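Local coordinates for protein terminal uridylyltransferase 1 (Trypanosoma brucei, PDB 5HZD) that adds uridines from UTP to the 3' ends of guide RNAs, ribosomal RNAs and some mRNAs during mitochondrial RNA editing, at residues Thr17-Ala20 and Ala21-Ala24; His25-Glu28 and His29-Leu33; Gly79-Lys82 and Met83-Ala86. All blocks are in the same frame, centred on the assembly; numbering follows the deposited sequence. Where two conformers were deposited one is given.

Overall arrangement
All three contacts are local, each made between neighbouring turns of a helix. Contacts 1 and 2 share helix 19-30 of the zinc finger, with centres 12 Å apart. Contact 1 is a surface contact at the helix start. It combines a threonine cap with a histidine-leucine CH-pi contact. Contact 2 is partly buried at the other end of the helix. There, histidine rings gather and two of them bind the zinc ion. Contact 3 is also partly buried, but it opens helix 80-100 on the opposite side of the chain's centre, about 50 Å from contact 2 between centres. It relies on a lysine-glutamate salt bridge and involves no metal.

Contact 1 of 3, residues Thr17-Ala20 and Ala21-Ala24; sequences TTHA and ALLA
The imidazole of H19 overlaps the isobutyl group of L23, one helical turn further on. L23 CG lies over one face of the ring, 4.1 Å from its centroid and 27° off the ring normal. This is a CH-pi contact. L23 CD1 comes down beside it and meets the ND1 and CE1 corner, with CD1 3.6 Å from H19 CE1. The first torsion of H19 sets this up. Its CG is anti to the backbone N (chi1 -167°), which carries the ring forward along the helix to L23 although the bond to CB starts out away from it. On the CD2 side, a methyl of L22 makes a looser contact, H19 CD2 to L22 CD2 at 4.2 Å. The ring is also held from outside, because NE2 is hydrogen-bonded to E462. One ring therefore has a hydrophobic contact with its own helix and a polar tie to a distant part of the chain.

T18 closes the start of the helix. Its OG1 stands between the backbone N and the carbonyl carbon. From there it accepts a hydrogen bond from A21 N at 3.1 Å, with an N-H...O angle of 148°. The methyl CB of A21 sits close to the same oxygen. The carbonyl T18 O takes L22 N at 3.2 Å. The next two backbone bonds follow the regular i to i+4 pattern, L23 N to H19 O and A24 N to A20 O.

L22 and L23 both touch V481 of helix 481-497, and A21 and L22 touch F16 of strand 15-16. The arrangement is a threonine N-cap opening helix 19-30 of the atypical C2H2 zinc finger.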
loop_
_atom_site.group_PDB
_atom_site.type_symbol
_atom_site.label_atom_id
_atom_site.label_comp_id
_atom_site.label_asym_id
_atom_site.label_seq_id
_atom_site.Cartn_x
_atom_site.Cartn_y
_atom_site.Cartn_z
ATOM N N THR A 17 -11.978 1.755 38.153
ATOM C CA THR A 17 -11.538 0.400 38.437
ATOM C C THR A 17 -12.327 -0.650 37.677
ATOM O O THR A 17 -12.052 -1.835 37.817
ATOM C CB THR A 17 -11.565 0.097 39.949
ATOM O OG1 THR A 17 -12.905 0.260 40.452
ATOM C CG2 THR A 17 -10.639 1.067 40.695
ATOM N N THR A 18 -13.300 -0.222 36.870
ATOM C CA THR A 18 -14.029 -1.133 35.986
ATOM C C THR A 18 -14.194 -0.560 34.592
ATOM O O THR A 18 -14.276 0.667 34.408
ATOM C CB THR A 18 -15.445 -1.483 36.526
ATOM O OG1 THR A 18 -16.296 -0.325 36.461
ATOM C CG2 THR A 18 -15.374 -1.991 37.965
ATOM N N HIS A 19 -14.240 -1.450 33.604
ATOM C CA HIS A 19 -14.470 -1.023 32.250
ATOM C C HIS A 19 -15.839 -0.378 32.074
ATOM O O HIS A 19 -15.972 0.593 31.332
ATOM C CB HIS A 19 -14.292 -2.193 31.274
ATOM C CG HIS A 19 -14.222 -1.771 29.847
ATOM N ND1 HIS A 19 -15.159 -2.159 28.910
ATOM C CD2 HIS A 19 -13.348 -0.971 29.193
ATOM C CE1 HIS A 19 -14.853 -1.630 27.741
ATOM N NE2 HIS A 19 -13.756 -0.906 27.882
ATOM N N ALA A 20 -16.851 -0.936 32.732
ATOM C CA ALA A 20 -18.204 -0.393 32.679
ATOM C C ALA A 20 -18.209 1.073 33.089
ATOM O O ALA A 20 -18.858 1.909 32.459
ATOM C CB ALA A 20 -19.126 -1.195 33.589
ATOM N N ALA A 21 -17.462 1.386 34.139
ATOM C CA ALA A 21 -17.424 2.749 34.654
ATOM C C ALA A 21 -16.724 3.673 33.650
ATOM O O ALA A 21 -17.104 4.843 33.494
ATOM C CB ALA A 21 -16.713 2.787 35.991
ATOM N N LEU A 22 -15.695 3.153 32.988
ATOM C CA LEU A 22 -14.990 3.920 31.969
ATOM C C LEU A 22 -15.921 4.245 30.805
ATOM O O LEU A 22 -15.980 5.387 30.353
ATOM C CB LEU A 22 -13.770 3.157 31.451
ATOM C CG LEU A 22 -12.969 3.890 30.376
ATOM C CD1 LEU A 22 -12.220 5.060 30.994
ATOM C CD2 LEU A 22 -12.015 2.937 29.645
ATOM N N LEU A 23 -16.662 3.247 30.337
ATOM C CA LEU A 23 -17.541 3.439 29.176
ATOM C C LEU A 23 -18.663 4.408 29.530
ATOM O O LEU A 23 -19.004 5.300 28.738
ATOM C CB LEU A 23 -18.154 2.113 28.730
ATOM C CG LEU A 23 -17.300 1.121 27.957
ATOM C CD1 LEU A 23 -18.122 -0.117 27.669
ATOM C CD2 LEU A 23 -16.795 1.736 26.660
ATOM N N ALA A 24 -19.254 4.226 30.710
ATOM C CA ALA A 24 -20.285 5.143 31.189
ATOM C C ALA A 24 -19.760 6.562 31.293
ATOM O O ALA A 24 -20.458 7.509 30.942
ATOM C CB ALA A 24 -20.838 4.696 32.509
#

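Contact 2 of 3, residues His25-Glu28 and His29-Leu33; sequences HAEE and HHADL. With ZN (zinc ion), chain B.
H25 and H30 hold the zinc ion between them, and they are the two histidines of an atypical C2H2 zinc finger. H25 can be followed outward from CB. Its CG is anti to the backbone N (chi1 165°), and this sends the ring along the helix toward the later turn. ND1 lies 3.7 Å from H29 ND1. CE1 lies 3.8 Å from H29 CB. This CB stands over one face of the H25 ring as a CH-pi contact. CD2, on the other side of the ring, looks to H30 CD2 at 4.0 Å. At the tip, NE2 binds the zinc ion at 2.1 Å.

The rings of H25 and H29 are near parallel, with planes at 20°, but they are slid apart and barely overlap. H30 is turned much more steeply to H25, at 77°. The two NE2 atoms thus converge on the metal from rings in different planes. C8 and C11 complete the four-ligand site. F16 meets the H25 ring from outside, and T482 of helix 481-497 touches H30.

Two backbone bonds join the same turns. H29 N bonds to H25 O, and H30 N bonds to A26 O with its donor above the carbonyl plane. Further on, a water takes over the link between turns. It donates to E28 O and accepts from A31 N, each at 3.0 Å. A31 CB packs against E27 O at 3.3 Å. The metal closes the contact, with H30 NE2 bound to the zinc ion at 2.2 Å.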
loop_
_atom_site.group_PDB
_atom_site.type_symbol
_atom_site.label_atom_id
_atom_site.label_comp_id
_atom_site.label_asym_id
_atom_site.label_seq_id
_atom_site.Cartn_x
_atom_site.Cartn_y
_atom_site.Cartn_z
ATOM N N HIS A 25 -18.522 6.718 31.754
ATOM C CA HIS A 25 -17.940 8.047 31.847
ATOM C C HIS A 25 -17.820 8.672 30.456
ATOM O O HIS A 25 -18.090 9.863 30.266
ATOM C CB HIS A 25 -16.558 7.983 32.495
ATOM C CG HIS A 25 -15.752 9.228 32.299
ATOM N ND1 HIS A 25 -15.904 10.340 33.103
ATOM C CD2 HIS A 25 -14.817 9.546 31.379
ATOM C CE1 HIS A 25 -15.068 11.279 32.700
ATOM N NE2 HIS A 25 -14.422 10.834 31.641
ATOM N N ALA A 26 -17.406 7.869 29.490
ATOM C CA ALA A 26 -17.241 8.365 28.107
ATOM C C ALA A 26 -18.558 8.918 27.521
ATOM O O ALA A 26 -18.577 10.019 26.979
ATOM C CB ALA A 26 -16.635 7.305 27.220
ATOM N N GLU A 27 -19.671 8.201 27.657
ATOM C CA GLU A 27 -20.960 8.715 27.192
ATOM C C GLU A 27 -21.451 9.909 28.007
ATOM O O GLU A 27 -21.919 10.914 27.458
ATOM C CB GLU A 27 -22.026 7.621 27.219
ATOM C CG GLU A 27 -23.444 8.160 27.040
ATOM C CD GLU A 27 -23.646 8.896 25.722
ATOM O OE1 GLU A 27 -22.996 8.543 24.716
ATOM O OE2 GLU A 27 -24.460 9.842 25.692
ATOM N N GLU A 28 -21.354 9.805 29.329
ATOM C CA GLU A 28 -21.890 10.861 30.193
ATOM C C GLU A 28 -21.120 12.195 30.145
ATOM O O GLU A 28 -21.716 13.273 30.214
ATOM C CB GLU A 28 -22.028 10.345 31.632
ATOM C CG GLU A 28 -22.970 9.129 31.732
ATOM C CD GLU A 28 -22.997 8.500 33.123
ATOM O OE1 GLU A 28 -23.916 7.692 33.391
ATOM O OE2 GLU A 28 -22.099 8.801 33.945
ATOM N N HIS A 29 -19.802 12.135 30.030
ATOM C CA HIS A 29 -18.997 13.350 30.054
ATOM C C HIS A 29 -18.464 13.765 28.688
ATOM O O HIS A 29 -18.064 14.920 28.490
ATOM C CB HIS A 29 -17.845 13.218 31.060
ATOM C CG HIS A 29 -18.284 13.299 32.489
ATOM N ND1 HIS A 29 -19.009 12.300 33.103
ATOM C CD2 HIS A 29 -18.109 14.264 33.422
ATOM C CE1 HIS A 29 -19.265 12.647 34.353
ATOM N NE2 HIS A 29 -18.727 13.833 34.573
ATOM N N HIS A 30 -18.452 12.839 27.737
ATOM C CA HIS A 30 -17.836 13.137 26.449
ATOM C C HIS A 30 -18.728 12.855 25.274
ATOM O O HIS A 30 -18.244 12.546 24.182
ATOM C CB HIS A 30 -16.515 12.398 26.291
ATOM C CG HIS A 30 -15.508 12.821 27.301
ATOM N ND1 HIS A 30 -15.119 14.137 27.435
ATOM C CD2 HIS A 30 -14.867 12.133 28.276
ATOM C CE1 HIS A 30 -14.254 14.239 28.425
ATOM N NE2 HIS A 30 -14.099 13.044 28.962
ATOM N N ALA A 31 -20.031 13.007 25.479
ATOM C CA ALA A 31 -20.944 12.731 24.372
ATOM C C ALA A 31 -20.659 13.651 23.184
ATOM O O ALA A 31 -20.881 13.257 22.045
ATOM C CB ALA A 31 -22.385 12.826 24.805
ATOM N N ASP A 32 -20.117 14.842 23.435
ATOM C CA ASP A 32 -19.698 15.720 22.324
ATOM C C ASP A 32 -18.653 15.096 21.398
ATOM O O ASP A 32 -18.527 15.474 20.226
ATOM C CB ASP A 32 -19.170 17.066 22.845
ATOM C CG ASP A 32 -17.871 16.923 23.619
ATOM O OD1 ASP A 32 -17.900 16.308 24.714
ATOM O OD2 ASP A 32 -16.826 17.422 23.137
ATOM N N LEU A 33 -17.895 14.131 21.910
ATOM C CA LEU A 33 -16.840 13.515 21.132
ATOM C C LEU A 33 -17.348 12.300 20.364
ATOM O O LEU A 33 -16.722 11.854 19.406
ATOM C CB LEU A 33 -15.683 13.115 22.054
ATOM C CG LEU A 33 -15.006 14.325 22.700
ATOM C CD1 LEU A 33 -13.859 13.857 23.563
ATOM C CD2 LEU A 33 -14.503 15.267 21.599
HETATM ZN ZN ZN B . -12.974 11.876 30.518
HETATM O O HOH W 1 -21.417 14.689 27.590
#

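Contact 3 of 3, residues Gly79-Lys82 and Met83-Ala86; sequences GESK and MQEA
K82 and E85 form a salt bridge in the first turns of helix 80-100, in the palm region of this nucleotidyltransferase. The lysine gets there by folding. Its CG is anti to the backbone N (chi1 -176°), and the chain then bends twice, at chi2 and chi3, both 62°. The bends carry CD and CE alongside the carboxylate, with CD 3.6 Å from E85 OE1. E85 does the opposite. It is extended beyond CG, with CG anti to the carbonyl carbon, and reaches back toward the lysine. Its two oxygens straddle NZ almost evenly, though both hydrogen bonds are weak in geometry. W118 touches the K82 side chain from outside.

E80 and Q84 are both extended beyond CG, and they cross with the carboxylate and amide planes 39° apart. Their contact is loose, and E80 CG lies 4.0 Å from Q84 CD. M83 bends at chi2 and chi3, and its end leads away from the segment 79-82 into a buried position.

G79 is the N-cap residue. Its O accepts a hydrogen bond from M83 N, and its own N is hydrogen-bonded to D77. A86 touches W118 and lies near I124, a probable UTP-site residue. The salt bridge is marked by two similar distances, K82 NZ to E85 OE2 at 3.0 Å and to OE1 at 3.1 Å.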
loop_
_atom_site.group_PDB
_atom_site.type_symbol
_atom_site.label_atom_id
_atom_site.label_comp_id
_atom_site.label_asym_id
_atom_site.label_seq_id
_atom_site.Cartn_x
_atom_site.Cartn_y
_atom_site.Cartn_z
ATOM N N GLY A 79 -6.306 -3.516 -15.805
ATOM C CA GLY A 79 -5.878 -4.502 -16.778
ATOM C C GLY A 79 -4.392 -4.826 -16.677
ATOM O O GLY A 79 -3.627 -4.124 -16.015
ATOM N N GLU A 80 -3.986 -5.855 -17.408
ATOM C CA GLU A 80 -2.605 -6.327 -17.271
ATOM C C GLU A 80 -1.624 -5.318 -17.871
ATOM O O GLU A 80 -0.504 -5.138 -17.368
ATOM C CB GLU A 80 -2.459 -7.682 -17.965
ATOM C CG GLU A 80 -1.077 -8.233 -17.798
ATOM C CD GLU A 80 -0.963 -9.679 -18.243
ATOM O OE1 GLU A 80 -1.943 -10.223 -18.804
ATOM O OE2 GLU A 80 0.123 -10.259 -18.011
ATOM N N SER A 81 -2.009 -4.656 -18.956
ATOM C CA SER A 81 -1.086 -3.710 -19.593
ATOM C C SER A 81 -0.708 -2.560 -18.688
ATOM O O SER A 81 0.437 -2.107 -18.680
ATOM C CB SER A 81 -1.685 -3.183 -20.895
ATOM O OG SER A 81 -1.805 -4.237 -21.818
ATOM N N LYS A 82 -1.671 -2.068 -17.919
ATOM C CA LYS A 82 -1.388 -1.027 -16.945
ATOM C C LYS A 82 -0.467 -1.548 -15.844
ATOM O O LYS A 82 0.458 -0.865 -15.432
ATOM C CB LYS A 82 -2.705 -0.473 -16.372
ATOM C CG LYS A 82 -2.511 0.688 -15.414
ATOM C CD LYS A 82 -1.854 1.905 -16.093
ATOM C CE LYS A 82 -2.692 2.455 -17.193
ATOM N NZ LYS A 82 -1.945 3.551 -17.892
ATOM N N MET A 83 -0.691 -2.770 -15.371
ATOM C CA MET A 83 0.235 -3.340 -14.393
ATOM C C MET A 83 1.653 -3.395 -14.960
ATOM O O MET A 83 2.643 -3.143 -14.238
ATOM C CB MET A 83 -0.235 -4.733 -13.963
ATOM C CG MET A 83 0.792 -5.440 -13.076
ATOM S SD MET A 83 0.835 -4.878 -11.381
ATOM C CE MET A 83 -0.389 -5.999 -10.675
ATOM N N GLN A 84 1.765 -3.715 -16.243
ATOM C CA GLN A 84 3.096 -3.833 -16.833
ATOM C C GLN A 84 3.809 -2.479 -16.940
ATOM O O GLN A 84 5.045 -2.435 -16.971
ATOM C CB GLN A 84 3.018 -4.582 -18.153
ATOM C CG GLN A 84 2.621 -6.054 -17.901
ATOM C CD GLN A 84 2.369 -6.825 -19.176
ATOM O OE1 GLN A 84 1.663 -6.352 -20.074
ATOM N NE2 GLN A 84 2.944 -8.018 -19.269
ATOM N N GLU A 85 3.063 -1.363 -16.905
ATOM C CA GLU A 85 3.724 -0.077 -16.805
ATOM C C GLU A 85 4.491 0.077 -15.505
ATOM O O GLU A 85 5.601 0.639 -15.502
ATOM C CB GLU A 85 2.743 1.086 -16.946
ATOM C CG GLU A 85 2.134 1.145 -18.318
ATOM C CD GLU A 85 1.082 2.248 -18.447
ATOM O OE1 GLU A 85 1.093 3.181 -17.611
ATOM O OE2 GLU A 85 0.241 2.145 -19.382
ATOM N N ALA A 86 3.925 -0.431 -14.399
ATOM C CA ALA A 86 4.644 -0.432 -13.119
ATOM C C ALA A 86 5.878 -1.356 -13.182
ATOM O O ALA A 86 6.919 -1.037 -12.620
ATOM C CB ALA A 86 3.702 -0.851 -11.941
#